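Local coordinates for probable brix-domain ribosomal biogenesis protein (Methanothermobacter thermautotrophicus, PDB 1W94) that probably takes part in ribosome biogenesis as an archaeal RNA-binding protein of the Imp4/Brix family, at residues R13-S18 / W27-R32; M35-V40 / V48-E53. All coordinates share one frame; numbering follows the deposited sequence.

In the fold
Both interactions lie in the N-terminal part of the chain and reach the same mixed sheet. Interaction 1 comes first and closes before interaction 2 opens. It sets helix 12-25 beside strand 28-29, an outermost strand of the sheet. Interaction 2 then lays helix 37-44 over strand 48-54. Strand 3-6 runs between strands 28-29 and 48-54 and is parallel to both. The two contact centres are 11 Å apart, and they touch. Thr14 OG1 lies 2.7 Å from Glu53 OE2, a probable hydrogen bond, and Arg32 of 27-32 reaches helix 37-44. Val51 packs on helix 12-25, while Val48 and Val50 point to helix 37-44. The two helices thus lie on opposite faces of strand 48-54.

Interaction 1 (R13-S18 / W27-R32); sequences RTRSFS and WRYINR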
ATOM      1  N   ARG A  13     -13.632  -4.930   6.537  1.00 30.12           N
ATOM      2  CA  ARG A  13     -12.743  -5.271   5.422  1.00 30.31           C
ATOM      3  C   ARG A  13     -11.629  -4.230   5.221  1.00 29.60           C
ATOM      4  O   ARG A  13     -10.468  -4.574   4.978  1.00 28.67           O
ATOM      5  CB  ARG A  13     -13.518  -5.488   4.110  1.00 31.26           C
ATOM      6  CG  ARG A  13     -12.624  -6.063   2.949  1.00 30.97           C
ATOM      7  CD  ARG A  13     -13.442  -6.436   1.732  1.00 31.81           C
ATOM      8  NE  ARG A  13     -12.633  -6.824   0.551  1.00 34.14           N
ATOM      9  CZ  ARG A  13     -11.994  -7.991   0.411  1.00 34.64           C
ATOM     10  NH1 ARG A  13     -11.991  -8.883   1.390  1.00 36.23           N
ATOM     11  NH2 ARG A  13     -11.318  -8.262  -0.700  1.00 34.95           N
ATOM     12  N   THR A  14     -11.989  -2.961   5.318  1.00 29.04           N
ATOM     13  CA  THR A  14     -11.005  -1.907   5.209  1.00 29.21           C
ATOM     14  C   THR A  14      -9.969  -2.001   6.340  1.00 29.62           C
ATOM     15  O   THR A  14      -8.775  -1.834   6.093  1.00 29.38           O
ATOM     16  CB  THR A  14     -11.678  -0.522   5.107  1.00 29.36           C
ATOM     17  OG1 THR A  14     -12.448  -0.476   3.907  1.00 27.16           O
ATOM     18  CG2 THR A  14     -10.664   0.606   5.047  1.00 27.94           C
ATOM     19  N   ARG A  15     -10.434  -2.297   7.558  1.00 30.26           N
ATOM     20  CA  ARG A  15      -9.542  -2.535   8.718  1.00 31.57           C
ATOM     21  C   ARG A  15      -8.567  -3.690   8.484  1.00 29.94           C
ATOM     22  O   ARG A  15      -7.376  -3.545   8.675  1.00 29.32           O
ATOM     23  CB  ARG A  15     -10.356  -2.822   9.989  1.00 30.18           C
ATOM     24  CG  ARG A  15     -10.860  -1.568  10.633  1.00 33.61           C
ATOM     25  CD  ARG A  15     -11.537  -1.802  12.006  1.00 36.03           C
ATOM     26  NE  ARG A  15     -11.252  -0.641  12.860  1.00 44.44           N
ATOM     27  CZ  ARG A  15     -12.132   0.310  13.181  1.00 47.70           C
ATOM     28  NH1 ARG A  15     -13.385   0.242  12.758  1.00 50.15           N
ATOM     29  NH2 ARG A  15     -11.760   1.328  13.943  1.00 50.85           N
ATOM     30  N   SER A  16      -9.114  -4.840   8.114  1.00 29.65           N
ATOM     31  CA  SER A  16      -8.350  -6.036   7.845  1.00 29.95           C
ATOM     32  C   SER A  16      -7.307  -5.784   6.779  1.00 28.98           C
ATOM     33  O   SER A  16      -6.131  -6.150   6.940  1.00 28.30           O
ATOM     34  CB  SER A  16      -9.287  -7.131   7.363  1.00 30.15           C
ATOM     35  OG  SER A  16      -9.971  -7.683   8.458  1.00 34.69           O
ATOM     36  N   PHE A  17      -7.755  -5.196   5.671  1.00 28.05           N
ATOM     37  CA  PHE A  17      -6.860  -4.851   4.591  1.00 27.67           C
ATOM     38  C   PHE A  17      -5.709  -3.978   5.077  1.00 27.93           C
ATOM     39  O   PHE A  17      -4.545  -4.242   4.749  1.00 28.34           O
ATOM     40  CB  PHE A  17      -7.574  -4.111   3.462  1.00 27.51           C
ATOM     41  CG  PHE A  17      -6.610  -3.527   2.447  1.00 27.62           C
ATOM     42  CD1 PHE A  17      -6.003  -4.353   1.485  1.00 25.78           C
ATOM     43  CD2 PHE A  17      -6.267  -2.165   2.482  1.00 29.30           C
ATOM     44  CE1 PHE A  17      -5.106  -3.842   0.580  1.00 25.52           C
ATOM     45  CE2 PHE A  17      -5.351  -1.630   1.566  1.00 25.08           C
ATOM     46  CZ  PHE A  17      -4.761  -2.477   0.617  1.00 26.62           C
ATOM     47  N   SER A  18      -6.036  -2.923   5.814  1.00 26.66           N
ATOM     48  CA  SER A  18      -5.041  -1.899   6.149  1.00 27.43           C
ATOM     49  C   SER A  18      -4.061  -2.407   7.194  1.00 27.74           C
ATOM     50  O   SER A  18      -2.867  -2.150   7.091  1.00 27.33           O
ATOM     51  CB  SER A  18      -5.704  -0.597   6.628  1.00 27.65           C
ATOM     52  OG  SER A  18      -6.486  -0.054   5.588  1.00 28.35           O
ATOM     53  N   TRP A  27       5.052  -0.636   8.072  1.00 27.68           N
ATOM     54  CA  TRP A  27       4.616   0.725   8.386  1.00 29.04           C
ATOM     55  C   TRP A  27       3.899   0.691   9.746  1.00 29.91           C
ATOM     56  O   TRP A  27       3.266  -0.296  10.059  1.00 30.43           O
ATOM     57  CB  TRP A  27       3.652   1.223   7.322  1.00 28.15           C
ATOM     58  CG  TRP A  27       4.273   1.449   5.958  1.00 28.45           C
ATOM     59  CD1 TRP A  27       5.605   1.637   5.671  1.00 29.04           C
ATOM     60  CD2 TRP A  27       3.574   1.580   4.720  1.00 26.58           C
ATOM     61  NE1 TRP A  27       5.768   1.840   4.319  1.00 28.93           N
ATOM     62  CE2 TRP A  27       4.540   1.811   3.712  1.00 26.03           C
ATOM     63  CE3 TRP A  27       2.219   1.494   4.355  1.00 28.21           C
ATOM     64  CZ2 TRP A  27       4.197   1.986   2.370  1.00 26.38           C
ATOM     65  CZ3 TRP A  27       1.874   1.658   3.008  1.00 29.42           C
ATOM     66  CH2 TRP A  27       2.862   1.903   2.032  1.00 28.37           C
ATOM     67  N   ARG A  28       4.016   1.728  10.563  1.00 30.56           N
ATOM     68  CA  ARG A  28       3.231   1.756  11.807  1.00 31.78           C
ATOM     69  C   ARG A  28       1.732   1.996  11.542  1.00 31.79           C
ATOM     70  O   ARG A  28       1.368   2.932  10.827  1.00 32.05           O
ATOM     71  CB  ARG A  28       3.771   2.815  12.754  1.00 32.09           C
ATOM     72  CG  ARG A  28       2.805   3.153  13.867  1.00 33.69           C
ATOM     73  CD  ARG A  28       3.542   3.755  15.038  1.00 38.33           C
ATOM     74  NE  ARG A  28       3.850   5.166  14.849  1.00 38.49           N
ATOM     75  CZ  ARG A  28       3.182   6.162  15.433  1.00 41.36           C
ATOM     76  NH1 ARG A  28       2.141   5.892  16.230  1.00 38.59           N
ATOM     77  NH2 ARG A  28       3.549   7.429  15.210  1.00 38.79           N
ATOM     78  N   TYR A  29       0.867   1.146  12.107  1.00 31.85           N
ATOM     79  CA  TYR A  29      -0.587   1.305  11.931  1.00 31.67           C
ATOM     80  C   TYR A  29      -1.256   1.925  13.153  1.00 31.75           C
ATOM     81  O   TYR A  29      -1.016   1.490  14.283  1.00 31.87           O
ATOM     82  CB  TYR A  29      -1.253  -0.035  11.642  1.00 32.44           C
ATOM     83  CG  TYR A  29      -2.755   0.047  11.507  1.00 32.99           C
ATOM     84  CD1 TYR A  29      -3.333   0.464  10.300  1.00 31.42           C
ATOM     85  CD2 TYR A  29      -3.596  -0.277  12.575  1.00 33.11           C
ATOM     86  CE1 TYR A  29      -4.699   0.548  10.144  1.00 30.86           C
ATOM     87  CE2 TYR A  29      -4.983  -0.184  12.435  1.00 35.48           C
ATOM     88  CZ  TYR A  29      -5.519   0.223  11.196  1.00 33.82           C
ATOM     89  OH  TYR A  29      -6.869   0.325  11.015  1.00 35.88           O
ATOM     90  N   ILE A  30      -2.120   2.919  12.934  1.00 30.98           N
ATOM     91  CA  ILE A  30      -2.951   3.454  14.030  1.00 30.59           C
ATOM     92  C   ILE A  30      -4.428   3.486  13.658  1.00 29.69           C
ATOM     93  O   ILE A  30      -4.775   3.767  12.513  1.00 28.76           O
ATOM     94  CB  ILE A  30      -2.514   4.877  14.467  1.00 31.06           C
ATOM     95  CG1 ILE A  30      -2.630   5.865  13.306  1.00 32.38           C
ATOM     96  CG2 ILE A  30      -1.082   4.844  15.060  1.00 32.44           C
ATOM     97  CD1 ILE A  30      -2.741   7.330  13.724  1.00 37.46           C
ATOM     98  N   ASN A  31      -5.299   3.231  14.635  1.00 28.67           N
ATOM     99  CA  ASN A  31      -6.731   3.361  14.397  1.00 28.17           C
ATOM    100  C   ASN A  31      -7.037   4.835  14.198  1.00 26.57           C
ATOM    101  O   ASN A  31      -6.528   5.720  14.926  1.00 25.37           O
ATOM    102  CB  ASN A  31      -7.578   2.767  15.555  1.00 28.99           C
ATOM    103  CG  ASN A  31      -7.452   1.226  15.661  1.00 31.68           C
ATOM    104  OD1 ASN A  31      -7.705   0.489  14.696  1.00 33.95           O
ATOM    105  ND2 ASN A  31      -7.089   0.743  16.847  1.00 36.97           N
ATOM    106  N   ARG A  32      -7.901   5.104  13.242  1.00 25.16           N
ATOM    107  CA  ARG A  32      -8.150   6.479  12.879  1.00 24.52           C
ATOM    108  C   ARG A  32      -8.956   7.178  13.956  1.00 23.98           C
ATOM    109  O   ARG A  32      -8.776   8.381  14.198  1.00 23.97           O
ATOM    110  CB  ARG A  32      -8.833   6.551  11.517  1.00 24.62           C
ATOM    111  CG  ARG A  32      -9.212   7.974  11.042  1.00 24.44           C
ATOM    112  CD  ARG A  32      -7.996   8.872  10.860  1.00 22.38           C
ATOM    113  NE  ARG A  32      -8.370  10.209  10.379  1.00 23.57           N
ATOM    114  CZ  ARG A  32      -8.507  10.547   9.101  1.00 26.04           C
ATOM    115  NH1 ARG A  32      -8.304   9.641   8.137  1.00 24.87           N
ATOM    116  NH2 ARG A  32      -8.835  11.801   8.777  1.00 24.25           N
TER
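Arg15 is the first residue of 13-18 to approach 27-32. Its CG lies 4.4 Å from Tyr29 OH. Farther out, the guanidinium has Asn31 OD1 at its edge, near its plane, with Arg15 NE 4.2 Å from Asn31 OD1. That is too long for a hydrogen bond. The Arg15 and Asn31 side chains cross at about a right angle, and their guanidinium and amide planes are 60° apart. Asn31 is exposed and Arg15 partly so; this end of the contact is polar and lies toward solvent. Helix 12-25 is the connection of a beta-alpha-beta unit that starts at strand 3-6 and ends at strand 28-29. The contact therefore joins the helix to the strand that follows it. One turn after Thr14, Ser18 makes the closer approach. Its CB is 3.8 Å from Tyr29 CE1, and it meets the ring obliquely. Tyr29 CG is anti to the backbone N (chi1 178°), which carries the ring across to the helix. Ser18 OG turns back to its own helix and donates to Thr14 O at 2.9 Å. The same oxygen accepts from Ser18 N, and the two donors reach it from opposite faces of the carbonyl plane. Ser18 is buried, and its side chain also rests on Leu4, Thr6 and Val51.

Interaction 2 (M35-V40 / V48-E53); sequences MSLRDV and VAVVSE
Leu37 and Val50 meet through single methyl groups, with Leu37 CD1 3.8 Å from Val50 CG2. One turn along the helix, Val40 CG1 comes to 4.1 Å from Val48 CG2. In both pairs the side chains cross at a slant. The two valines of the strand are two residues apart, so both point from the same face of the sheet toward the helix. At Val40 the first torsion places CG1 anti to the backbone N (chi1 176°), and this is the branch that touches Val48. Leu37 reaches Val50 with the end of its side chain, since its CB does not point straight at the strand.

The next shell fixes the start of helix 37-44. Ser36 is the N-cap, and its OG accepts from Asp39 N at 3.1 Å with an N-H...O angle of 156°. Val40 N bonds to Ser36 O at 3.0 Å. These two bonds hold the first turn, from which Leu37 and Val40 reach the strand. Arg32 packs against Leu37, Val40 and Val50. It also donates from NE to Met35 O and from NH1 to Thr6 O. Val40 touches Leu3 and Thr5 of strand 3-6. Strand 48-54 is held in the sheet between strands 3-6 and 57-64: Ala49 bonds to Leu3 and Thr5 through the backbone, and Val48 to Leu64.

Between the two segments, both side-chain contacts are apolar. Methyl packing therefore probably contributes to seating the helix on the sheet, beside an arginine whose bonds link the approach to the helix with the end of strand 3-6.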
HETATM    1  N   MSE A  35      -9.936  11.340  14.529  1.00 24.63           N
HETATM    2  CA  MSE A  35      -8.943  12.369  14.219  1.00 29.30           C
HETATM    3  C   MSE A  35      -9.126  13.007  12.847  1.00 26.62           C
HETATM    4  O   MSE A  35      -9.491  12.343  11.883  1.00 26.19           O
HETATM    5  CB  MSE A  35      -7.528  11.771  14.262  1.00 27.58           C
HETATM    6  CG  MSE A  35      -7.199  11.147  15.608  1.00 32.32           C
HETATM    7 SE   MSE A  35      -5.394  10.402  15.513  1.00 44.34          SE
HETATM    8  CE  MSE A  35      -4.473  11.758  16.232  1.00 35.33           C
ATOM      9  N   SER A  36      -8.832  14.295  12.784  1.00 25.98           N
ATOM     10  CA  SER A  36      -8.573  14.972  11.528  1.00 25.72           C
ATOM     11  C   SER A  36      -7.226  14.489  10.969  1.00 26.52           C
ATOM     12  O   SER A  36      -6.410  13.908  11.674  1.00 25.63           O
ATOM     13  CB  SER A  36      -8.510  16.483  11.756  1.00 24.86           C
ATOM     14  OG  SER A  36      -7.392  16.806  12.559  1.00 22.78           O
ATOM     15  N   LEU A  37      -7.014  14.732   9.681  1.00 28.23           N
ATOM     16  CA  LEU A  37      -5.731  14.465   9.049  1.00 29.93           C
ATOM     17  C   LEU A  37      -4.620  15.204   9.740  1.00 29.53           C
ATOM     18  O   LEU A  37      -3.539  14.662   9.916  1.00 30.23           O
ATOM     19  CB  LEU A  37      -5.774  14.885   7.591  1.00 30.81           C
ATOM     20  CG  LEU A  37      -4.977  13.996   6.673  1.00 35.56           C
ATOM     21  CD1 LEU A  37      -5.616  12.598   6.681  1.00 39.80           C
ATOM     22  CD2 LEU A  37      -5.016  14.611   5.266  1.00 39.50           C
ATOM     23  N   ARG A  38      -4.883  16.453  10.122  1.00 29.28           N
ATOM     24  CA  ARG A  38      -3.916  17.231  10.895  1.00 28.98           C
ATOM     25  C   ARG A  38      -3.471  16.525  12.196  1.00 29.10           C
ATOM     26  O   ARG A  38      -2.276  16.513  12.546  1.00 28.64           O
ATOM     27  CB  ARG A  38      -4.455  18.637  11.177  1.00 29.36           C
ATOM     28  N   ASP A  39      -4.421  15.942  12.920  1.00 28.45           N
ATOM     29  CA  ASP A  39      -4.059  15.230  14.134  1.00 28.08           C
ATOM     30  C   ASP A  39      -3.351  13.904  13.834  1.00 27.02           C
ATOM     31  O   ASP A  39      -2.505  13.472  14.595  1.00 26.47           O
ATOM     32  CB  ASP A  39      -5.259  15.077  15.065  1.00 28.57           C
ATOM     33  CG  ASP A  39      -5.464  16.325  15.955  1.00 31.71           C
ATOM     34  OD1 ASP A  39      -4.523  17.149  16.064  1.00 36.53           O
ATOM     35  OD2 ASP A  39      -6.550  16.498  16.553  1.00 34.57           O
ATOM     36  N   VAL A  40      -3.682  13.269  12.724  1.00 26.02           N
ATOM     37  CA  VAL A  40      -2.898  12.104  12.280  1.00 26.44           C
ATOM     38  C   VAL A  40      -1.453  12.514  12.017  1.00 27.06           C
ATOM     39  O   VAL A  40      -0.525  11.828  12.448  1.00 27.75           O
ATOM     40  CB  VAL A  40      -3.528  11.435  11.046  1.00 25.88           C
ATOM     41  CG1 VAL A  40      -2.650  10.260  10.488  1.00 24.67           C
ATOM     42  CG2 VAL A  40      -4.947  10.969  11.404  1.00 24.35           C
ATOM     43  N   VAL A  48       2.661   9.973   6.003  1.00 24.82           N
ATOM     44  CA  VAL A  48       1.509   9.093   6.207  1.00 25.93           C
ATOM     45  C   VAL A  48       0.831   8.646   4.906  1.00 25.55           C
ATOM     46  O   VAL A  48       0.863   9.371   3.893  1.00 24.62           O
ATOM     47  CB  VAL A  48       0.486   9.649   7.269  1.00 27.48           C
ATOM     48  CG1 VAL A  48       0.987  10.900   8.000  1.00 26.84           C
ATOM     49  CG2 VAL A  48      -0.958   9.833   6.723  1.00 28.67           C
ATOM     50  N   ALA A  49       0.239   7.448   4.948  1.00 25.98           N
ATOM     51  CA  ALA A  49      -0.693   6.959   3.938  1.00 26.03           C
ATOM     52  C   ALA A  49      -2.056   6.744   4.614  1.00 26.72           C
ATOM     53  O   ALA A  49      -2.130   6.217   5.759  1.00 26.27           O
ATOM     54  CB  ALA A  49      -0.212   5.620   3.340  1.00 27.34           C
ATOM     55  N   VAL A  50      -3.113   7.151   3.905  1.00 25.58           N
ATOM     56  CA  VAL A  50      -4.490   6.980   4.350  1.00 26.70           C
ATOM     57  C   VAL A  50      -5.219   6.065   3.342  1.00 26.94           C
ATOM     58  O   VAL A  50      -5.304   6.383   2.158  1.00 26.60           O
ATOM     59  CB  VAL A  50      -5.229   8.340   4.481  1.00 26.44           C
ATOM     60  CG1 VAL A  50      -6.597   8.144   5.096  1.00 28.44           C
ATOM     61  CG2 VAL A  50      -4.433   9.293   5.346  1.00 25.23           C
ATOM     62  N   VAL A  51      -5.716   4.925   3.822  1.00 26.83           N
ATOM     63  CA  VAL A  51      -6.586   4.102   3.001  1.00 27.51           C
ATOM     64  C   VAL A  51      -8.005   4.606   3.192  1.00 27.72           C
ATOM     65  O   VAL A  51      -8.572   4.485   4.293  1.00 27.95           O
ATOM     66  CB  VAL A  51      -6.516   2.596   3.357  1.00 27.53           C
ATOM     67  CG1 VAL A  51      -7.422   1.763   2.369  1.00 28.23           C
ATOM     68  CG2 VAL A  51      -5.040   2.089   3.382  1.00 29.43           C
ATOM     69  N   SER A  52      -8.582   5.160   2.139  1.00 28.18           N
ATOM     70  CA  SER A  52      -9.997   5.532   2.174  1.00 29.85           C
ATOM     71  C   SER A  52     -10.874   4.554   1.378  1.00 30.45           C
ATOM     72  O   SER A  52     -10.365   3.777   0.556  1.00 29.12           O
ATOM     73  CB  SER A  52     -10.218   7.001   1.719  1.00 29.93           C
ATOM     74  OG  SER A  52      -9.607   7.245   0.465  1.00 31.60           O
ATOM     75  N   GLU A  53     -12.180   4.585   1.657  1.00 30.91           N
ATOM     76  CA  GLU A  53     -13.146   3.691   1.038  1.00 33.24           C
ATOM     77  C   GLU A  53     -14.189   4.417   0.228  1.00 33.92           C
ATOM     78  O   GLU A  53     -14.407   5.615   0.400  1.00 35.53           O
ATOM     79  CB  GLU A  53     -13.948   2.891   2.056  1.00 32.97           C
ATOM     80  CG  GLU A  53     -13.454   2.827   3.460  1.00 34.04           C
ATOM     81  CD  GLU A  53     -14.551   2.279   4.379  1.00 33.83           C
ATOM     82  OE1 GLU A  53     -15.526   3.009   4.621  1.00 37.88           O
ATOM     83  OE2 GLU A  53     -14.444   1.129   4.843  1.00 28.88           O
TER